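Local coordinates for protein triosephosphate isomerase (Toxoplasma gondii, PDB 5UPR) that probably interconverts D-glyceraldehyde 3-phosphate and dihydroxyacetone phosphate in glycolysis and gluconeogenesis, at residues 224-227 / 228-232; 252-255 / 256-260. One frame throughout, in Å; residues are numbered along the deposited sequence.

Interaction 1: 224-227 / 228-232. With SO4 (sulfate ion), chain E.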
ATOM      1  N   GLY A 224     -20.226  -7.828  -4.603  1.00 20.19           N
ATOM      2  CA  GLY A 224     -20.492  -8.849  -3.613  1.00 21.41           C
ATOM      3  C   GLY A 224     -21.021 -10.092  -4.323  1.00 21.73           C
ATOM      4  O   GLY A 224     -22.210 -10.230  -4.582  1.00 22.10           O
ATOM      5  N   SER A 225     -20.080 -11.002  -4.646  1.00 22.81           N
ATOM      6  CA  SER A 225     -20.405 -12.230  -5.292  1.00 24.08           C
ATOM      7  C   SER A 225     -21.060 -12.025  -6.675  1.00 26.14           C
ATOM      8  O   SER A 225     -22.017 -12.743  -7.045  1.00 28.72           O
ATOM      9  CB  SER A 225     -21.273 -13.122  -4.379  1.00 25.56           C
ATOM     10  OG  SER A 225     -20.534 -13.514  -3.229  1.00 24.74           O
ATOM     11  N   VAL A 226     -20.512 -11.104  -7.455  1.00 25.56           N
ATOM     12  CA  VAL A 226     -21.003 -10.875  -8.815  1.00 26.27           C
ATOM     13  C   VAL A 226     -20.376 -11.918  -9.718  1.00 27.82           C
ATOM     14  O   VAL A 226     -19.175 -12.221  -9.605  1.00 25.94           O
ATOM     15  CB  VAL A 226     -20.632  -9.456  -9.348  1.00 26.05           C
ATOM     16  CG1 VAL A 226     -21.093  -9.261 -10.785  1.00 26.91           C
ATOM     17  CG2 VAL A 226     -21.262  -8.387  -8.468  1.00 25.00           C
ATOM     18  N   LYS A 227     -21.219 -12.504 -10.589  1.00 28.12           N
ATOM     19  CA  LYS A 227     -20.777 -13.491 -11.574  1.00 30.64           C
ATOM     20  C   LYS A 227     -21.432 -13.203 -12.919  1.00 29.78           C
ATOM     21  O   LYS A 227     -22.498 -12.563 -12.981  1.00 28.04           O
ATOM     22  CB  LYS A 227     -21.170 -14.911 -11.105  1.00 33.36           C
ATOM     23  CG  LYS A 227     -20.580 -15.323  -9.760  1.00 36.23           C
ATOM     24  CD  LYS A 227     -20.831 -16.785  -9.357  1.00 40.39           C
ATOM     25  CE  LYS A 227     -22.278 -17.035  -8.921  1.00 43.35           C
ATOM     26  NZ  LYS A 227     -22.515 -18.461  -8.493  1.00 46.68           N
ATOM     27  N   GLY A 228     -20.831 -13.726 -13.982  1.00 29.55           N
ATOM     28  CA  GLY A 228     -21.448 -13.656 -15.330  1.00 30.25           C
ATOM     29  C   GLY A 228     -22.891 -14.150 -15.318  1.00 30.12           C
ATOM     30  O   GLY A 228     -23.739 -13.562 -15.922  1.00 30.57           O
ATOM     31  N   SER A 229     -23.158 -15.194 -14.546  1.00 30.65           N
ATOM     32  CA  SER A 229     -24.450 -15.869 -14.501  1.00 31.78           C
ATOM     33  C   SER A 229     -25.529 -15.117 -13.680  1.00 30.42           C
ATOM     34  O   SER A 229     -26.711 -15.420 -13.825  1.00 30.10           O
ATOM     35  CB  SER A 229     -24.244 -17.293 -13.947  1.00 32.10           C
ATOM     36  OG  SER A 229     -23.842 -17.234 -12.575  1.00 32.81           O
ATOM     37  N   ASN A 230     -25.146 -14.154 -12.833  1.00 29.06           N
ATOM     38  CA  ASN A 230     -26.128 -13.326 -12.085  1.00 27.96           C
ATOM     39  C   ASN A 230     -26.210 -11.821 -12.483  1.00 28.07           C
ATOM     40  O   ASN A 230     -27.107 -11.087 -12.008  1.00 27.09           O
ATOM     41  CB  ASN A 230     -25.991 -13.500 -10.554  1.00 27.27           C
ATOM     42  CG  ASN A 230     -24.667 -12.997  -9.993  1.00 25.98           C
ATOM     43  OD1 ASN A 230     -24.116 -11.997 -10.461  1.00 24.62           O
ATOM     44  ND2 ASN A 230     -24.127 -13.724  -8.972  1.00 25.47           N
ATOM     45  N   ALA A 231     -25.278 -11.345 -13.316  1.00 28.15           N
ATOM     46  CA  ALA A 231     -25.144  -9.909 -13.594  1.00 27.01           C
ATOM     47  C   ALA A 231     -26.258  -9.316 -14.414  1.00 27.89           C
ATOM     48  O   ALA A 231     -26.716  -8.204 -14.137  1.00 25.01           O
ATOM     49  CB  ALA A 231     -23.785  -9.637 -14.290  1.00 27.53           C
ATOM     50  N   LYS A 232     -26.734 -10.053 -15.424  1.00 29.67           N
ATOM     51  CA  LYS A 232     -27.819  -9.492 -16.257  1.00 31.97           C
ATOM     52  C   LYS A 232     -29.068  -9.197 -15.452  1.00 29.91           C
ATOM     53  O   LYS A 232     -29.637  -8.174 -15.609  1.00 29.03           O
ATOM     54  CB  LYS A 232     -28.165 -10.401 -17.424  1.00 35.80           C
ATOM     55  CG  LYS A 232     -27.130 -10.378 -18.517  1.00 39.81           C
ATOM     56  CD  LYS A 232     -27.591 -11.255 -19.691  1.00 43.29           C
ATOM     57  CE  LYS A 232     -27.076 -10.753 -21.041  1.00 47.89           C
ATOM     58  NZ  LYS A 232     -27.072  -9.246 -21.187  1.00 48.64           N
TER
HETATM   59  S   SO4 E 401     -16.542 -11.591  -4.705  1.00 34.44           S
HETATM   60  O1  SO4 E 401     -15.132 -11.898  -4.609  1.00 31.93           O
HETATM   61  O2  SO4 E 401     -17.254 -12.325  -5.756  1.00 32.34           O
HETATM   62  O3  SO4 E 401     -16.543 -10.174  -5.113  1.00 35.83           O
HETATM   63  O4  SO4 E 401     -17.318 -11.572  -3.448  1.00 31.01           O

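Interaction 2: 252-255 / 256-260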
ATOM      1  N   GLY A 252     -11.843 -15.215 -17.079  1.00 33.74           N
ATOM      2  CA  GLY A 252     -12.662 -14.933 -18.268  1.00 33.96           C
ATOM      3  C   GLY A 252     -14.087 -14.506 -17.958  1.00 32.76           C
ATOM      4  O   GLY A 252     -14.702 -13.852 -18.773  1.00 32.27           O
ATOM      5  N   ASP A 253     -14.598 -14.840 -16.774  1.00 32.25           N
ATOM      6  CA  ASP A 253     -15.936 -14.450 -16.341  1.00 30.94           C
ATOM      7  C   ASP A 253     -16.074 -12.934 -16.305  1.00 30.76           C
ATOM      8  O   ASP A 253     -17.162 -12.405 -16.484  1.00 30.82           O
ATOM      9  CB  ASP A 253     -16.281 -15.102 -14.990  1.00 31.34           C
ATOM     10  CG  ASP A 253     -17.805 -15.019 -14.658  1.00 31.82           C
ATOM     11  OD1 ASP A 253     -18.607 -15.326 -15.554  1.00 34.72           O
ATOM     12  OD2 ASP A 253     -18.221 -14.723 -13.539  1.00 30.50           O
ATOM     13  N   PHE A 254     -14.967 -12.215 -16.096  1.00 29.37           N
ATOM     14  CA  PHE A 254     -14.972 -10.758 -16.073  1.00 29.55           C
ATOM     15  C   PHE A 254     -15.521 -10.198 -17.357  1.00 30.80           C
ATOM     16  O   PHE A 254     -16.281  -9.237 -17.316  1.00 29.09           O
ATOM     17  CB  PHE A 254     -13.552 -10.214 -15.832  1.00 27.80           C
ATOM     18  CG  PHE A 254     -13.490  -8.737 -15.583  1.00 27.66           C
ATOM     19  CD1 PHE A 254     -14.123  -8.169 -14.470  1.00 25.95           C
ATOM     20  CD2 PHE A 254     -12.704  -7.929 -16.389  1.00 27.32           C
ATOM     21  CE1 PHE A 254     -14.003  -6.833 -14.197  1.00 25.77           C
ATOM     22  CE2 PHE A 254     -12.601  -6.597 -16.148  1.00 27.52           C
ATOM     23  CZ  PHE A 254     -13.240  -6.022 -15.044  1.00 25.99           C
ATOM     24  N   VAL A 255     -15.147 -10.794 -18.487  1.00 31.56           N
ATOM     25  CA  VAL A 255     -15.632 -10.299 -19.787  1.00 32.08           C
ATOM     26  C   VAL A 255     -17.165 -10.516 -19.925  1.00 31.51           C
ATOM     27  O   VAL A 255     -17.854  -9.660 -20.494  1.00 30.83           O
ATOM     28  CB  VAL A 255     -14.846 -10.945 -20.946  1.00 34.03           C
ATOM     29  CG1 VAL A 255     -15.402 -10.531 -22.311  1.00 36.01           C
ATOM     30  CG2 VAL A 255     -13.380 -10.570 -20.874  1.00 34.50           C
ATOM     31  N   SER A 256     -17.690 -11.625 -19.425  1.00 30.91           N
ATOM     32  CA  SER A 256     -19.156 -11.808 -19.380  1.00 31.88           C
ATOM     33  C   SER A 256     -19.854 -10.747 -18.538  1.00 29.56           C
ATOM     34  O   SER A 256     -20.958 -10.360 -18.870  1.00 28.94           O
ATOM     35  CB  SER A 256     -19.580 -13.157 -18.830  1.00 32.32           C
ATOM     36  OG  SER A 256     -18.784 -14.191 -19.357  1.00 35.41           O
ATOM     37  N   ILE A 257     -19.228 -10.299 -17.441  1.00 27.96           N
ATOM     38  CA  ILE A 257     -19.862  -9.306 -16.575  1.00 26.37           C
ATOM     39  C   ILE A 257     -19.899  -7.966 -17.285  1.00 27.10           C
ATOM     40  O   ILE A 257     -20.920  -7.302 -17.243  1.00 27.67           O
ATOM     41  CB  ILE A 257     -19.200  -9.217 -15.196  1.00 25.36           C
ATOM     42  CG1 ILE A 257     -19.382 -10.517 -14.424  1.00 25.07           C
ATOM     43  CG2 ILE A 257     -19.777  -8.054 -14.370  1.00 23.91           C
ATOM     44  CD1 ILE A 257     -18.403 -10.742 -13.261  1.00 24.42           C
ATOM     45  N   ILE A 258     -18.813  -7.599 -17.973  1.00 27.71           N
ATOM     46  CA  ILE A 258     -18.767  -6.376 -18.772  1.00 28.99           C
ATOM     47  C   ILE A 258     -19.891  -6.380 -19.793  1.00 31.73           C
ATOM     48  O   ILE A 258     -20.637  -5.404 -19.922  1.00 33.93           O
ATOM     49  CB  ILE A 258     -17.397  -6.193 -19.514  1.00 28.91           C
ATOM     50  CG1 ILE A 258     -16.262  -5.933 -18.525  1.00 28.10           C
ATOM     51  CG2 ILE A 258     -17.474  -5.092 -20.580  1.00 29.01           C
ATOM     52  CD1 ILE A 258     -14.869  -6.174 -19.111  1.00 28.66           C
ATOM     53  N   ASP A 259     -20.023  -7.492 -20.499  1.00 33.76           N
ATOM     54  CA  ASP A 259     -21.113  -7.654 -21.468  1.00 36.64           C
ATOM     55  C   ASP A 259     -22.529  -7.504 -20.868  1.00 35.94           C
ATOM     56  O   ASP A 259     -23.405  -7.014 -21.493  1.00 34.74           O
ATOM     57  CB  ASP A 259     -20.953  -8.983 -22.166  1.00 38.82           C
ATOM     58  CG  ASP A 259     -21.647  -8.995 -23.506  1.00 43.31           C
ATOM     59  OD1 ASP A 259     -21.476  -8.045 -24.333  1.00 44.56           O
ATOM     60  OD2 ASP A 259     -22.371  -9.970 -23.725  1.00 46.98           O
ATOM     61  N   ALA A 260     -22.722  -7.925 -19.634  1.00 32.11           N
ATOM     62  CA  ALA A 260     -24.009  -7.735 -18.927  1.00 32.22           C
ATOM     63  C   ALA A 260     -24.364  -6.285 -18.598  1.00 33.74           C
ATOM     64  O   ALA A 260     -25.527  -5.972 -18.486  1.00 34.40           O
ATOM     65  CB  ALA A 260     -24.052  -8.544 -17.651  1.00 31.40           C
TER
HETATM   66  O   HOH W   1     -18.120 -16.467 -18.424  1.00 39.91           O

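Interaction 1: 224-227 / 228-232
Lys227 wraps one side of the flat Asn230 amide: its N, O, CG and CE all lie on the same side of the plane but beyond its rim, with Lys227 CE 3.8 Å from Asn230 ND2. At one end of the amide, ND2 donates over 3.0 Å to Ser225 O, an oxygen that also accepts from Thr189 OG1; it stands 15° out of the amide plane, while the N-H arrives in the carbonyl plane of Ser225. At the other end OD1 accepts Lys227 N at 2.9 Å, along a nearly straight N-H (173°) that comes from above the plane. The side chain folds back this way because CG sits between its own N and carbonyl carbon (chi1 65°). Lys227 O in turn receives Asn230 N at 3.1 Å and, weakly, Ala231 N, as the chain enters helix 228-234. Beyond the turn, Ser225 N donates to sulfate O4 at 3.1 Å; this ion, probably from the crystallisation liquor, also takes bonds from Gly185 N and Gly247 N, as a substrate phosphate probably would. Ser225 OG bonds to Ala183 O. Together the two amide bonds fix which way round Asn230 sits and tie the anion-binding loop to the helix entrance.

Interaction 2: 252-255 / 256-260
Asp253 and Ser256 meet mainly through a water at a polar corner of the helix. Asp253 OD1 accepts a hydrogen bond from this water at 3.1 Å, and the same water lies 2.5 Å from Ser256 OG, too short for the detail of that bond to be trusted. The two side chains themselves stay 4.0 Å apart, OD1 to OG, so the water spans what they do not. Ile257 CD1 lies 4.0 Å from Asp253 OD2, alongside the carboxylate, and OD2 turns to a partner outside the helix, Gly228 N. One turn further along, Asp259 OD1 forms a salt bridge with Lys262 NZ.

Backbone bonds follow the i to i+4 pattern of an alpha-helix: Ile257 N to Asp253 O, Ile258 N to Phe254 O, and Asp259 N to Val255 O, all at about 3.1 Å. The last is the straightest of the three, at 168°. This is the helix that follows strand 242-245, the eighth strand of the (beta/alpha)8 barrel, and its buried flank rests on that strand and on 42-47.

Apolar contact builds that flank. Ile258 lies over one face of the Phe254 ring through CG1, and its CD1 approaches ring atom CE2 to 3.8 Å. The ring is swung out by a chi1 of -171°, which sets CG opposite the backbone N and lets Phe254 reach Val44, Val46 and Val245. Ile257 packs against Phe243 and Val245.

Overall arrangement
Interactions 1 and 2 lie side by side, their centres about 9 Å apart, where the helices after strands 220-222 and 242-245 come together. Both belong to the triosephosphate isomerase domain, which this chain represents within a longer protein. Asp253 OD2 probably accepts a hydrogen bond from Gly228 N (2.8 Å), so a carboxylate of 252-255 meets the first residue of 228-232. Apolar packing continues the join: Ala231 CB is 3.5 Å from Ala260 CB, and Val226 touches Ile257, with Phe243 packing against both. The sulfate links the same two parts of the barrel, since Ser225 N comes from the loop of interaction 1 and Gly247 N from the loop leading to interaction 2.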